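Local coordinates for protein glycoside hydrolase, GH17 family (Formosa sp. Hel1_33_131, PDB 6FCG) that probably cleaves internal beta-1,3-glucosidic linkages of laminarin, as an endo-laminarinase of glycoside hydrolase family 17, at residues Y89-A94 with D148-L153; D325-A330 with A412-V417; K60-Q65 with E355-A360. All blocks are in the same frame, centred on the assembly; numbering follows the deposited sequence.

From the N terminus, the chain first meets contact 3 at residues 60-65, in the loop after strand 50-53. Contact 1 opens at 89-94, after the next strand, and closes at 148-153 on helix 143-156. It therefore lies wholly within the longer loop that contact 3 closes at 355-360. Contact 2 opens at 325-330 before that closure and ends at 412-417, so contacts 2 and 3 cross. Contacts 1 and 3 also touch in space, where Leu93 packs on Arg62. Contact 2 stands apart, on the other side of the chain's centre from contact 1. It joins helix 326-342 to the late helix 410-416.

Contact 1: Y89-A94 with D148-L153; sequences YNVRLA and DRAVAL
The side chains of Val91 and Arg149 pass alongside each other, pointing opposite ways. The isopropyl group of Val91 points at helix 143-156, while the Arg149 chain runs back over the Val91 carbonyl. Each methyl of Val91 has its own target. CG2 lies against the helix backbone, 3.7 Å from Ala150 N, and also meets Ala150 CB at 4.1 Å. CG1 sits anti to the carbonyl carbon (chi1 -60°) and meets Leu153 CD1 at 3.8 Å, one helical turn further on. Arg149 adds the polar link. Its chain bends at chi3, and NE donates to Val91 O at 3.0 Å with an N-H...O angle of 149°. The donor comes from above the carbonyl plane, not along a lone pair. The family has a TIM-barrel fold, and here the loop after strand 83-87 meets helix 143-156, which comes after strand 116-121 and the short strand 125-126. Glu146, on the same helix, serves both sides. Its OE1 accepts from Val91 N, and its OE2 pairs with Arg149 NH2 in a salt bridge within the helix. Beyond the carbonyl, Arg92 and Arg149 run side by side, with Arg149 NH2 3.8 Å from Arg92 CG. Their guanidinium planes are almost perpendicular, at 86°. The two charged groups stay apart. Arg92 NH1 forms a salt bridge with the C-terminal carboxylate of His430 of the second subunit.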
ATOM      1  N   TYR A  89      10.949 -27.727  28.739  1.00 21.31           N
ATOM      2  CA  TYR A  89      11.122 -27.974  27.271  1.00 22.03           C
ATOM      3  C   TYR A  89      12.370 -28.751  26.832  1.00 21.33           C
ATOM      4  O   TYR A  89      12.311 -29.537  25.877  1.00 20.19           O
ATOM      5  CB  TYR A  89      11.008 -26.652  26.500  1.00 21.43           C
ATOM      6  CG  TYR A  89       9.595 -26.144  26.509  1.00 21.22           C
ATOM      7  CD1 TYR A  89       9.128 -25.372  27.566  1.00 22.07           C
ATOM      8  CD2 TYR A  89       8.706 -26.468  25.482  1.00 20.68           C
ATOM      9  CE1 TYR A  89       7.805 -24.949  27.612  1.00 22.90           C
ATOM     10  CE2 TYR A  89       7.393 -26.025  25.501  1.00 21.34           C
ATOM     11  CZ  TYR A  89       6.938 -25.270  26.568  1.00 21.98           C
ATOM     12  OH  TYR A  89       5.646 -24.813  26.603  1.00 20.87           O
ATOM     13  N   ASN A  90      13.483 -28.522  27.517  1.00 20.99           N
ATOM     14  CA  ASN A  90      14.656 -29.319  27.290  1.00 20.39           C
ATOM     15  C   ASN A  90      15.402 -29.601  28.578  1.00 19.43           C
ATOM     16  O   ASN A  90      15.151 -28.983  29.607  1.00 18.88           O
ATOM     17  CB  ASN A  90      15.585 -28.654  26.295  1.00 21.35           C
ATOM     18  CG  ASN A  90      16.164 -27.370  26.813  1.00 22.31           C
ATOM     19  OD1 ASN A  90      15.540 -26.329  26.672  1.00 27.50           O
ATOM     20  ND2 ASN A  90      17.333 -27.409  27.393  1.00 22.48           N
ATOM     21  N   VAL A  91      16.267 -30.595  28.478  1.00 19.23           N
ATOM     22  CA  VAL A  91      17.204 -30.993  29.525  1.00 19.44           C
ATOM     23  C   VAL A  91      18.672 -30.901  29.077  1.00 19.95           C
ATOM     24  O   VAL A  91      19.565 -31.521  29.639  1.00 19.33           O
ATOM     25  CB  VAL A  91      16.876 -32.357  30.146  1.00 20.41           C
ATOM     26  CG1 VAL A  91      15.509 -32.360  30.783  1.00 19.49           C
ATOM     27  CG2 VAL A  91      16.939 -33.564  29.180  1.00 21.54           C
ATOM     28  N   ARG A  92      18.914 -30.083  28.056  1.00 21.09           N
ATOM     29  CA  ARG A  92      20.249 -29.796  27.548  1.00 22.17           C
ATOM     30  C   ARG A  92      20.905 -28.684  28.372  1.00 22.80           C
ATOM     31  O   ARG A  92      22.062 -28.770  28.771  1.00 24.68           O
ATOM     32  CB  ARG A  92      20.114 -29.365  26.084  1.00 23.53           C
ATOM     33  CG  ARG A  92      21.334 -29.497  25.215  1.00 23.67           C
ATOM     34  CD  ARG A  92      21.092 -28.825  23.870  1.00 24.34           C
ATOM     35  NE  ARG A  92      21.862 -27.597  23.857  1.00 26.17           N
ATOM     36  CZ  ARG A  92      21.406 -26.370  23.710  1.00 26.17           C
ATOM     37  NH1 ARG A  92      20.138 -26.110  23.518  1.00 26.39           N
ATOM     38  NH2 ARG A  92      22.268 -25.376  23.762  1.00 27.63           N
ATOM     39  N   LEU A  93      20.197 -27.581  28.528  1.00 21.38           N
ATOM     40  CA  LEU A  93      20.659 -26.504  29.337  1.00 20.29           C
ATOM     41  C   LEU A  93      20.310 -26.865  30.761  1.00 20.74           C
ATOM     42  O   LEU A  93      19.467 -27.718  31.008  1.00 21.39           O
ATOM     43  CB  LEU A  93      19.998 -25.190  28.886  1.00 20.30           C
ATOM     44  CG  LEU A  93      20.236 -24.779  27.406  1.00 20.09           C
ATOM     45  CD1 LEU A  93      19.529 -23.467  27.063  1.00 19.47           C
ATOM     46  CD2 LEU A  93      21.722 -24.673  27.037  1.00 19.16           C
ATOM     47  N   ALA A  94      20.936 -26.168  31.698  1.00 21.83           N
ATOM     48  CA  ALA A  94      20.837 -26.454  33.147  1.00 21.47           C
ATOM     49  C   ALA A  94      19.464 -26.140  33.765  1.00 20.97           C
ATOM     50  O   ALA A  94      19.138 -26.655  34.833  1.00 19.68           O
ATOM     51  CB  ALA A  94      21.904 -25.656  33.883  1.00 21.76           C
ATOM     52  N   ASP A 148      18.777 -39.710  27.788  1.00 30.03           N
ATOM     53  CA  ASP A 148      19.517 -40.172  28.976  1.00 28.94           C
ATOM     54  C   ASP A 148      19.449 -39.158  30.112  1.00 27.63           C
ATOM     55  O   ASP A 148      19.250 -39.532  31.264  1.00 28.95           O
ATOM     56  CB  ASP A 148      21.014 -40.487  28.679  1.00 29.49           C
ATOM     57  CG  ASP A 148      21.222 -41.695  27.738  1.00 29.94           C
ATOM     58  OD1 ASP A 148      20.294 -42.528  27.554  1.00 31.55           O
ATOM     59  OD2 ASP A 148      22.319 -41.774  27.138  1.00 27.50           O
ATOM     60  N   ARG A 149      19.627 -37.884  29.805  1.00 26.36           N
ATOM     61  CA  ARG A 149      19.601 -36.873  30.862  1.00 26.04           C
ATOM     62  C   ARG A 149      18.204 -36.726  31.506  1.00 24.96           C
ATOM     63  O   ARG A 149      18.096 -36.437  32.695  1.00 26.74           O
ATOM     64  CB  ARG A 149      20.118 -35.534  30.350  1.00 24.92           C
ATOM     65  CG  ARG A 149      21.623 -35.474  30.178  1.00 25.24           C
ATOM     66  CD  ARG A 149      22.118 -34.097  29.731  1.00 25.95           C
ATOM     67  NE  ARG A 149      21.466 -33.567  28.519  1.00 26.04           N
ATOM     68  CZ  ARG A 149      21.883 -33.687  27.258  1.00 26.23           C
ATOM     69  NH1 ARG A 149      22.970 -34.370  26.966  1.00 27.30           N
ATOM     70  NH2 ARG A 149      21.170 -33.145  26.264  1.00 25.20           N
ATOM     71  N   ALA A 150      17.168 -36.925  30.711  1.00 23.65           N
ATOM     72  CA  ALA A 150      15.796 -36.854  31.167  1.00 24.91           C
ATOM     73  C   ALA A 150      15.551 -37.982  32.144  1.00 25.91           C
ATOM     74  O   ALA A 150      14.937 -37.798  33.195  1.00 24.15           O
ATOM     75  CB  ALA A 150      14.846 -36.956  29.981  1.00 24.57           C
ATOM     76  N   VAL A 151      16.015 -39.160  31.758  1.00 27.88           N
ATOM     77  CA  VAL A 151      15.887 -40.358  32.586  1.00 29.17           C
ATOM     78  C   VAL A 151      16.591 -40.186  33.939  1.00 27.94           C
ATOM     79  O   VAL A 151      15.999 -40.464  34.983  1.00 26.55           O
ATOM     80  CB  VAL A 151      16.418 -41.598  31.823  1.00 29.18           C
ATOM     81  CG1 VAL A 151      16.665 -42.795  32.748  1.00 30.71           C
ATOM     82  CG2 VAL A 151      15.455 -41.991  30.706  1.00 30.03           C
ATOM     83  N   ALA A 152      17.831 -39.701  33.894  1.00 27.97           N
ATOM     84  CA  ALA A 152      18.613 -39.413  35.100  1.00 27.23           C
ATOM     85  C   ALA A 152      17.879 -38.462  36.051  1.00 28.25           C
ATOM     86  O   ALA A 152      17.865 -38.691  37.275  1.00 30.60           O
ATOM     87  CB  ALA A 152      19.992 -38.848  34.751  1.00 26.05           C
ATOM     88  N   LEU A 153      17.263 -37.413  35.499  1.00 27.63           N
ATOM     89  CA  LEU A 153      16.481 -36.479  36.313  1.00 26.93           C
ATOM     90  C   LEU A 153      15.215 -37.104  36.895  1.00 25.27           C
ATOM     91  O   LEU A 153      14.889 -36.832  38.034  1.00 25.50           O
ATOM     92  CB  LEU A 153      16.134 -35.230  35.519  1.00 26.72           C
ATOM     93  CG  LEU A 153      17.363 -34.368  35.181  1.00 27.23           C
ATOM     94  CD1 LEU A 153      16.951 -33.243  34.228  1.00 25.79           C
ATOM     95  CD2 LEU A 153      18.061 -33.821  36.428  1.00 25.53           C
TER

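Contact 2: D325-A330 with A412-V417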
ATOM      1  N   ASP A 325      -3.824  -8.198  23.856  1.00 24.40           N
ATOM      2  CA  ASP A 325      -3.852  -7.236  24.968  1.00 25.58           C
ATOM      3  C   ASP A 325      -4.186  -8.020  26.244  1.00 24.03           C
ATOM      4  O   ASP A 325      -4.635  -9.169  26.156  1.00 23.60           O
ATOM      5  CB  ASP A 325      -4.861  -6.089  24.728  1.00 27.69           C
ATOM      6  CG  ASP A 325      -6.282  -6.593  24.534  1.00 30.66           C
ATOM      7  OD1 ASP A 325      -6.853  -7.119  25.520  1.00 30.23           O
ATOM      8  OD2 ASP A 325      -6.827  -6.445  23.403  1.00 35.12           O
ATOM      9  N   GLU A 326      -4.027  -7.404  27.411  1.00 23.38           N
ATOM     10  CA  GLU A 326      -4.198  -8.126  28.669  1.00 23.88           C
ATOM     11  C   GLU A 326      -5.627  -8.545  28.980  1.00 26.62           C
ATOM     12  O   GLU A 326      -5.849  -9.523  29.731  1.00 28.55           O
ATOM     13  CB  GLU A 326      -3.662  -7.319  29.829  1.00 24.19           C
ATOM     14  CG  GLU A 326      -2.149  -7.155  29.777  1.00 25.51           C
ATOM     15  CD  GLU A 326      -1.558  -6.419  30.973  1.00 25.56           C
ATOM     16  OE1 GLU A 326      -2.224  -6.322  32.032  1.00 28.29           O
ATOM     17  OE2 GLU A 326      -0.413  -5.945  30.855  1.00 24.67           O
ATOM     18  N   TYR A 327      -6.595  -7.821  28.413  1.00 27.42           N
ATOM     19  CA  TYR A 327      -8.010  -8.112  28.640  1.00 28.14           C
ATOM     20  C   TYR A 327      -8.422  -9.376  27.898  1.00 28.74           C
ATOM     21  O   TYR A 327      -9.047 -10.279  28.461  1.00 29.89           O
ATOM     22  CB  TYR A 327      -8.872  -6.912  28.217  1.00 28.74           C
ATOM     23  CG  TYR A 327     -10.361  -7.034  28.485  1.00 29.60           C
ATOM     24  CD1 TYR A 327     -10.841  -7.293  29.770  1.00 30.44           C
ATOM     25  CD2 TYR A 327     -11.292  -6.822  27.477  1.00 30.32           C
ATOM     26  CE1 TYR A 327     -12.205  -7.374  30.030  1.00 31.35           C
ATOM     27  CE2 TYR A 327     -12.656  -6.896  27.732  1.00 31.16           C
ATOM     28  CZ  TYR A 327     -13.104  -7.167  29.008  1.00 30.91           C
ATOM     29  OH  TYR A 327     -14.444  -7.238  29.247  1.00 31.65           O
ATOM     30  N   LYS A 328      -8.092  -9.444  26.618  1.00 28.54           N
ATOM     31  CA  LYS A 328      -8.435 -10.623  25.845  1.00 28.28           C
ATOM     32  C   LYS A 328      -7.668 -11.836  26.340  1.00 26.72           C
ATOM     33  O   LYS A 328      -8.197 -12.933  26.268  1.00 26.33           O
ATOM     34  CB  LYS A 328      -8.211 -10.415  24.349  1.00 27.69           C
ATOM     35  CG  LYS A 328      -9.167  -9.414  23.759  1.00 27.82           C
ATOM     36  CD  LYS A 328      -9.189  -9.532  22.258  1.00 30.68           C
ATOM     37  CE  LYS A 328      -8.756  -8.267  21.537  1.00 31.56           C
ATOM     38  NZ  LYS A 328      -9.608  -7.121  21.413  1.00 34.12           N
ATOM     39  N   GLU A 329      -6.437 -11.636  26.816  1.00 25.41           N
ATOM     40  CA  GLU A 329      -5.663 -12.723  27.423  1.00 26.03           C
ATOM     41  C   GLU A 329      -6.388 -13.302  28.633  1.00 26.25           C
ATOM     42  O   GLU A 329      -6.486 -14.531  28.782  1.00 28.43           O
ATOM     43  CB  GLU A 329      -4.266 -12.260  27.855  1.00 26.00           C
ATOM     44  CG  GLU A 329      -3.468 -13.356  28.543  1.00 26.18           C
ATOM     45  CD  GLU A 329      -2.190 -12.863  29.154  1.00 28.50           C
ATOM     46  OE1 GLU A 329      -1.233 -13.586  28.915  1.00 30.99           O
ATOM     47  OE2 GLU A 329      -2.126 -11.809  29.874  1.00 31.62           O
ATOM     48  N   ALA A 330      -6.867 -12.424  29.495  1.00 25.22           N
ATOM     49  CA  ALA A 330      -7.621 -12.852  30.664  1.00 25.61           C
ATOM     50  C   ALA A 330      -8.888 -13.625  30.285  1.00 25.79           C
ATOM     51  O   ALA A 330      -9.179 -14.677  30.862  1.00 26.10           O
ATOM     52  CB  ALA A 330      -7.971 -11.659  31.535  1.00 25.30           C
ATOM     53  N   ALA A 412      -7.677   2.574  32.094  1.00 29.68           N
ATOM     54  CA  ALA A 412      -6.425   2.772  31.341  1.00 29.81           C
ATOM     55  C   ALA A 412      -6.114   1.599  30.414  1.00 29.76           C
ATOM     56  O   ALA A 412      -5.569   1.781  29.331  1.00 28.58           O
ATOM     57  CB  ALA A 412      -5.260   3.003  32.272  1.00 29.07           C
ATOM     58  N   LEU A 413      -6.491   0.402  30.841  1.00 29.23           N
ATOM     59  CA  LEU A 413      -6.361  -0.778  30.006  1.00 28.48           C
ATOM     60  C   LEU A 413      -7.303  -0.708  28.810  1.00 26.78           C
ATOM     61  O   LEU A 413      -6.905  -0.907  27.667  1.00 27.65           O
ATOM     62  CB  LEU A 413      -6.633  -2.036  30.827  1.00 28.86           C
ATOM     63  CG  LEU A 413      -6.726  -3.359  30.076  1.00 30.56           C
ATOM     64  CD1 LEU A 413      -5.456  -3.623  29.270  1.00 31.64           C
ATOM     65  CD2 LEU A 413      -7.019  -4.484  31.060  1.00 31.11           C
ATOM     66  N   PHE A 414      -8.557  -0.427  29.089  1.00 26.06           N
ATOM     67  CA  PHE A 414      -9.578  -0.411  28.066  1.00 26.73           C
ATOM     68  C   PHE A 414      -9.287   0.565  26.942  1.00 25.48           C
ATOM     69  O   PHE A 414      -9.603   0.271  25.784  1.00 23.60           O
ATOM     70  CB  PHE A 414     -10.971  -0.170  28.693  1.00 27.36           C
ATOM     71  CG  PHE A 414     -11.615  -1.412  29.222  1.00 27.66           C
ATOM     72  CD1 PHE A 414     -10.855  -2.519  29.614  1.00 28.25           C
ATOM     73  CD2 PHE A 414     -12.979  -1.485  29.349  1.00 28.76           C
ATOM     74  CE1 PHE A 414     -11.466  -3.665  30.103  1.00 28.70           C
ATOM     75  CE2 PHE A 414     -13.586  -2.630  29.846  1.00 29.91           C
ATOM     76  CZ  PHE A 414     -12.826  -3.722  30.227  1.00 28.62           C
ATOM     77  N   LEU A 415      -8.679   1.706  27.254  1.00 25.07           N
ATOM     78  CA  LEU A 415      -8.264   2.632  26.194  1.00 25.94           C
ATOM     79  C   LEU A 415      -7.308   1.983  25.188  1.00 26.36           C
ATOM     80  O   LEU A 415      -7.421   2.226  23.976  1.00 27.35           O
ATOM     81  CB  LEU A 415      -7.656   3.907  26.774  1.00 26.95           C
ATOM     82  CG  LEU A 415      -8.605   4.858  27.519  1.00 28.06           C
ATOM     83  CD1 LEU A 415      -7.825   6.021  28.127  1.00 28.34           C
ATOM     84  CD2 LEU A 415      -9.695   5.407  26.605  1.00 27.91           C
ATOM     85  N   GLU A 416      -6.390   1.152  25.689  1.00 26.85           N
ATOM     86  CA  GLU A 416      -5.422   0.476  24.837  1.00 27.24           C
ATOM     87  C   GLU A 416      -6.028  -0.712  24.090  1.00 26.15           C
ATOM     88  O   GLU A 416      -5.526  -1.055  23.035  1.00 25.47           O
ATOM     89  CB  GLU A 416      -4.215  -0.007  25.617  1.00 27.03           C
ATOM     90  CG  GLU A 416      -3.493   1.055  26.424  1.00 28.17           C
ATOM     91  CD  GLU A 416      -2.029   0.694  26.726  1.00 29.09           C
ATOM     92  OE1 GLU A 416      -1.668  -0.456  26.434  1.00 32.20           O
ATOM     93  OE2 GLU A 416      -1.229   1.506  27.255  1.00 28.35           O
ATOM     94  N   VAL A 417      -7.088  -1.321  24.609  1.00 25.64           N
ATOM     95  CA  VAL A 417      -7.716  -2.467  23.940  1.00 27.39           C
ATOM     96  C   VAL A 417      -8.468  -2.021  22.670  1.00 29.62           C
ATOM     97  O   VAL A 417      -9.197  -1.049  22.694  1.00 30.16           O
ATOM     98  CB  VAL A 417      -8.736  -3.194  24.871  1.00 26.76           C
ATOM     99  CG1 VAL A 417      -9.443  -4.307  24.121  1.00 26.45           C
ATOM    100  CG2 VAL A 417      -8.099  -3.802  26.118  1.00 26.14           C
TER
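Tyr327 and Val417 bury the most surface here, followed by Leu413. The ring of Tyr327 offers a face to Phe414. Its CG is anti to the backbone N (chi1 -176°), which lays the ring against Phe414. Phe414 comes in edge first, with CE1 over the centre of the tyrosine ring. The centroids are 4.7 Å apart and the planes meet at 57°, a tilted edge-to-face pair. Nearer the backbone, Tyr327 CB meets Val417 CG2 at 3.8 Å and Leu413 CD2 at 4.2 Å. The other methyl of Leu413, CD1, touches Glu326 CB at 4.1 Å. The two short helical segments are nearly perpendicular, at 96°, with axes 10.4 Å apart at closest approach. Helix 326-342 follows strand 301-305 of the TIM barrel, and its N-cap is Asp325. Asp325 OD1 accepts from Lys328 N at 2.9 Å on its syn side, tilted out of the carboxylate plane, and more weakly from Tyr327 N. Val417 lies across this cap. Its CG1 is 3.5 Å from Asp325 OD2 and its CG2 faces OD1, so both methyls cover the carboxylate. Lys328 NZ bridges to Asp325 OD2 at 3.5 Å and also donates to Glu418 O, just past Val417. Its positive charge probably helps hold the buried carboxylate ionised. Leu267 of helix 266-294 touches the side chains of both Tyr327 and Phe414. Leu415 of the third subunit packs on Phe414 and Val417.

Contact 3: K60-Q65 with E355-A360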
ATOM      1  N   LYS A  60      17.432 -11.510  27.729  1.00 26.64           N
ATOM      2  CA  LYS A  60      17.210 -11.725  26.302  1.00 26.28           C
ATOM      3  C   LYS A  60      18.009 -12.891  25.690  1.00 23.62           C
ATOM      4  O   LYS A  60      17.968 -13.098  24.478  1.00 23.52           O
ATOM      5  CB  LYS A  60      17.511 -10.438  25.538  1.00 28.45           C
ATOM      6  CG  LYS A  60      16.662  -9.235  25.932  1.00 32.06           C
ATOM      7  CD  LYS A  60      17.152  -7.997  25.169  1.00 35.16           C
ATOM      8  CE  LYS A  60      16.555  -6.693  25.681  1.00 36.94           C
ATOM      9  NZ  LYS A  60      15.267  -6.406  24.992  1.00 40.23           N
ATOM     10  N   SER A  61      18.744 -13.625  26.513  1.00 21.10           N
ATOM     11  CA  SER A  61      19.435 -14.825  26.080  1.00 21.12           C
ATOM     12  C   SER A  61      19.383 -15.879  27.190  1.00 21.14           C
ATOM     13  O   SER A  61      19.431 -15.562  28.392  1.00 21.57           O
ATOM     14  CB  SER A  61      20.900 -14.527  25.742  1.00 20.47           C
ATOM     15  OG  SER A  61      21.582 -15.719  25.358  1.00 19.88           O
ATOM     16  N   ARG A  62      19.239 -17.124  26.763  1.00 20.96           N
ATOM     17  CA  ARG A  62      19.249 -18.246  27.673  1.00 21.62           C
ATOM     18  C   ARG A  62      20.654 -18.570  28.191  1.00 22.00           C
ATOM     19  O   ARG A  62      20.803 -19.373  29.101  1.00 21.31           O
ATOM     20  CB  ARG A  62      18.599 -19.463  27.008  1.00 21.59           C
ATOM     21  CG  ARG A  62      17.107 -19.293  26.719  1.00 21.74           C
ATOM     22  CD  ARG A  62      16.529 -20.581  26.134  1.00 22.72           C
ATOM     23  NE  ARG A  62      17.242 -20.953  24.898  1.00 23.08           N
ATOM     24  CZ  ARG A  62      17.279 -22.162  24.352  1.00 23.18           C
ATOM     25  NH1 ARG A  62      16.635 -23.203  24.884  1.00 23.21           N
ATOM     26  NH2 ARG A  62      17.955 -22.329  23.238  1.00 25.18           N
ATOM     27  N   ASP A  63      21.671 -17.947  27.604  1.00 23.19           N
ATOM     28  CA  ASP A  63      23.022 -17.947  28.169  1.00 25.00           C
ATOM     29  C   ASP A  63      23.040 -17.416  29.605  1.00 24.88           C
ATOM     30  O   ASP A  63      23.834 -17.857  30.399  1.00 25.55           O
ATOM     31  CB  ASP A  63      23.966 -17.118  27.285  1.00 27.69           C
ATOM     32  CG  ASP A  63      24.194 -17.743  25.880  1.00 32.11           C
ATOM     33  OD1 ASP A  63      23.792 -18.898  25.615  1.00 36.22           O
ATOM     34  OD2 ASP A  63      24.779 -17.069  25.022  1.00 33.58           O
ATOM     35  N   PHE A  64      22.150 -16.478  29.919  1.00 25.66           N
ATOM     36  CA  PHE A  64      21.944 -15.990  31.270  1.00 27.68           C
ATOM     37  C   PHE A  64      20.939 -16.893  32.002  1.00 25.71           C
ATOM     38  O   PHE A  64      19.728 -16.613  32.075  1.00 25.79           O
ATOM     39  CB  PHE A  64      21.479 -14.509  31.252  1.00 31.64           C
ATOM     40  CG  PHE A  64      22.457 -13.548  30.574  1.00 33.46           C
ATOM     41  CD1 PHE A  64      23.640 -13.165  31.207  1.00 33.34           C
ATOM     42  CD2 PHE A  64      22.167 -13.007  29.298  1.00 35.44           C
ATOM     43  CE1 PHE A  64      24.516 -12.280  30.592  1.00 34.32           C
ATOM     44  CE2 PHE A  64      23.039 -12.126  28.679  1.00 34.37           C
ATOM     45  CZ  PHE A  64      24.213 -11.758  29.332  1.00 35.87           C
ATOM     46  N   GLN A  65      21.457 -17.990  32.538  1.00 24.56           N
ATOM     47  CA  GLN A  65      20.653 -18.946  33.322  1.00 25.35           C
ATOM     48  C   GLN A  65      20.174 -18.330  34.627  1.00 24.48           C
ATOM     49  O   GLN A  65      20.960 -17.704  35.322  1.00 26.79           O
ATOM     50  CB  GLN A  65      21.465 -20.201  33.667  1.00 25.31           C
ATOM     51  CG  GLN A  65      21.712 -21.125  32.477  1.00 25.02           C
ATOM     52  CD  GLN A  65      20.432 -21.789  31.981  1.00 26.71           C
ATOM     53  OE1 GLN A  65      19.514 -22.063  32.757  1.00 25.71           O
ATOM     54  NE2 GLN A  65      20.348 -22.019  30.675  1.00 28.04           N
ATOM     55  N   GLU A 355       8.930 -14.093  28.764  1.00 22.24           N
ATOM     56  CA  GLU A 355      10.286 -14.543  28.533  1.00 21.88           C
ATOM     57  C   GLU A 355      10.839 -13.789  27.330  1.00 19.88           C
ATOM     58  O   GLU A 355      10.560 -14.142  26.190  1.00 17.53           O
ATOM     59  CB  GLU A 355      10.286 -16.052  28.301  1.00 22.33           C
ATOM     60  CG  GLU A 355      10.021 -16.852  29.589  1.00 23.74           C
ATOM     61  CD  GLU A 355      10.571 -18.264  29.534  1.00 24.83           C
ATOM     62  OE1 GLU A 355       9.851 -19.208  29.084  1.00 30.67           O
ATOM     63  OE2 GLU A 355      11.748 -18.438  29.868  1.00 22.65           O
ATOM     64  N   PRO A 356      11.629 -12.741  27.597  1.00 20.17           N
ATOM     65  CA  PRO A 356      12.089 -11.885  26.507  1.00 19.93           C
ATOM     66  C   PRO A 356      13.230 -12.413  25.613  1.00 19.65           C
ATOM     67  O   PRO A 356      13.641 -11.712  24.702  1.00 19.73           O
ATOM     68  CB  PRO A 356      12.502 -10.603  27.219  1.00 19.46           C
ATOM     69  CG  PRO A 356      12.881 -11.022  28.581  1.00 20.41           C
ATOM     70  CD  PRO A 356      12.303 -12.395  28.867  1.00 20.83           C
ATOM     71  N   TRP A 357      13.720 -13.631  25.841  1.00 19.92           N
ATOM     72  CA  TRP A 357      14.705 -14.257  24.921  1.00 19.41           C
ATOM     73  C   TRP A 357      14.071 -14.878  23.640  1.00 19.46           C
ATOM     74  O   TRP A 357      14.806 -15.262  22.745  1.00 17.67           O
ATOM     75  CB  TRP A 357      15.525 -15.343  25.652  1.00 18.60           C
ATOM     76  CG  TRP A 357      14.668 -16.422  26.232  1.00 17.80           C
ATOM     77  CD1 TRP A 357      14.152 -16.460  27.475  1.00 17.84           C
ATOM     78  CD2 TRP A 357      14.224 -17.615  25.576  1.00 17.58           C
ATOM     79  NE1 TRP A 357      13.408 -17.599  27.650  1.00 18.04           N
ATOM     80  CE2 TRP A 357      13.424 -18.320  26.492  1.00 17.63           C
ATOM     81  CE3 TRP A 357      14.430 -18.160  24.311  1.00 17.82           C
ATOM     82  CZ2 TRP A 357      12.805 -19.523  26.180  1.00 17.97           C
ATOM     83  CZ3 TRP A 357      13.816 -19.361  24.000  1.00 18.38           C
ATOM     84  CH2 TRP A 357      13.005 -20.031  24.937  1.00 18.08           C
ATOM     85  N   LYS A 358      12.745 -15.019  23.596  1.00 20.08           N
ATOM     86  CA  LYS A 358      12.105 -15.827  22.573  1.00 21.67           C
ATOM     87  C   LYS A 358      12.081 -15.128  21.237  1.00 22.60           C
ATOM     88  O   LYS A 358      12.177 -15.777  20.199  1.00 24.21           O
ATOM     89  CB  LYS A 358      10.694 -16.250  22.993  1.00 22.95           C
ATOM     90  CG  LYS A 358      10.713 -17.352  24.038  1.00 23.95           C
ATOM     91  CD  LYS A 358       9.486 -17.325  24.953  1.00 26.13           C
ATOM     92  CE  LYS A 358       8.439 -18.409  24.733  1.00 25.50           C
ATOM     93  NZ  LYS A 358       8.312 -19.040  23.415  1.00 25.57           N
ATOM     94  N   ASP A 359      11.906 -13.821  21.265  1.00 23.75           N
ATOM     95  CA  ASP A 359      12.111 -12.959  20.101  1.00 26.60           C
ATOM     96  C   ASP A 359      13.097 -11.872  20.580  1.00 25.28           C
ATOM     97  O   ASP A 359      12.734 -10.726  20.828  1.00 21.53           O
ATOM     98  CB  ASP A 359      10.762 -12.382  19.594  1.00 29.89           C
ATOM     99  CG  ASP A 359      10.848 -11.738  18.204  1.00 32.13           C
ATOM    100  OD1 ASP A 359      11.970 -11.536  17.670  1.00 35.60           O
ATOM    101  OD2 ASP A 359       9.760 -11.413  17.661  1.00 33.03           O
ATOM    102  N   ALA A 360      14.350 -12.296  20.717  1.00 25.04           N
ATOM    103  CA  ALA A 360      15.387 -11.508  21.380  1.00 25.56           C
ATOM    104  C   ALA A 360      15.588 -10.122  20.774  1.00 25.29           C
ATOM    105  O   ALA A 360      15.696  -9.159  21.500  1.00 24.48           O
ATOM    106  CB  ALA A 360      16.698 -12.285  21.385  1.00 25.04           C
TER
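Lys60 and Trp357 bring their backbones close, with CA atoms 3.8 Å apart. Neither segment is a regular helix or strand. Glu355 to Lys358 form a type I beta turn, and Ser61 begins an ST turn in which its OG accepts from Asp63 N. Lys60 O sits 3.5 Å from Trp357 CA in a CA-H...O contact and also faces Ala360 CB. The indole of Trp357 carries most of the side-chain contact. Trp357 CG lies between its own backbone N and carbonyl carbon (chi1 58°), which turns one ring face to Arg62. Arg62 CD stands 3.5 Å from the centroid of the six-membered ring, almost on its normal, a CH-pi contact. Trp357 NE1 donates to Glu355 OE2 at 2.9 Å; OE2 lies in the ring plane, but the donor stands above the carboxylate plane. Lys358 CG lies on the opposite face, near the rim. Replacing Trp357 by an alanine would probably leave the Arg62 chain without its platform and Glu355 OE2 without the indole donor. Arg62 NH1 reaches the C-terminal carboxylate of His430 in the second subunit. In this TIM-barrel enzyme, the contact joins the loop after the first strand, 50-53, to the late loop beyond helix 326-342.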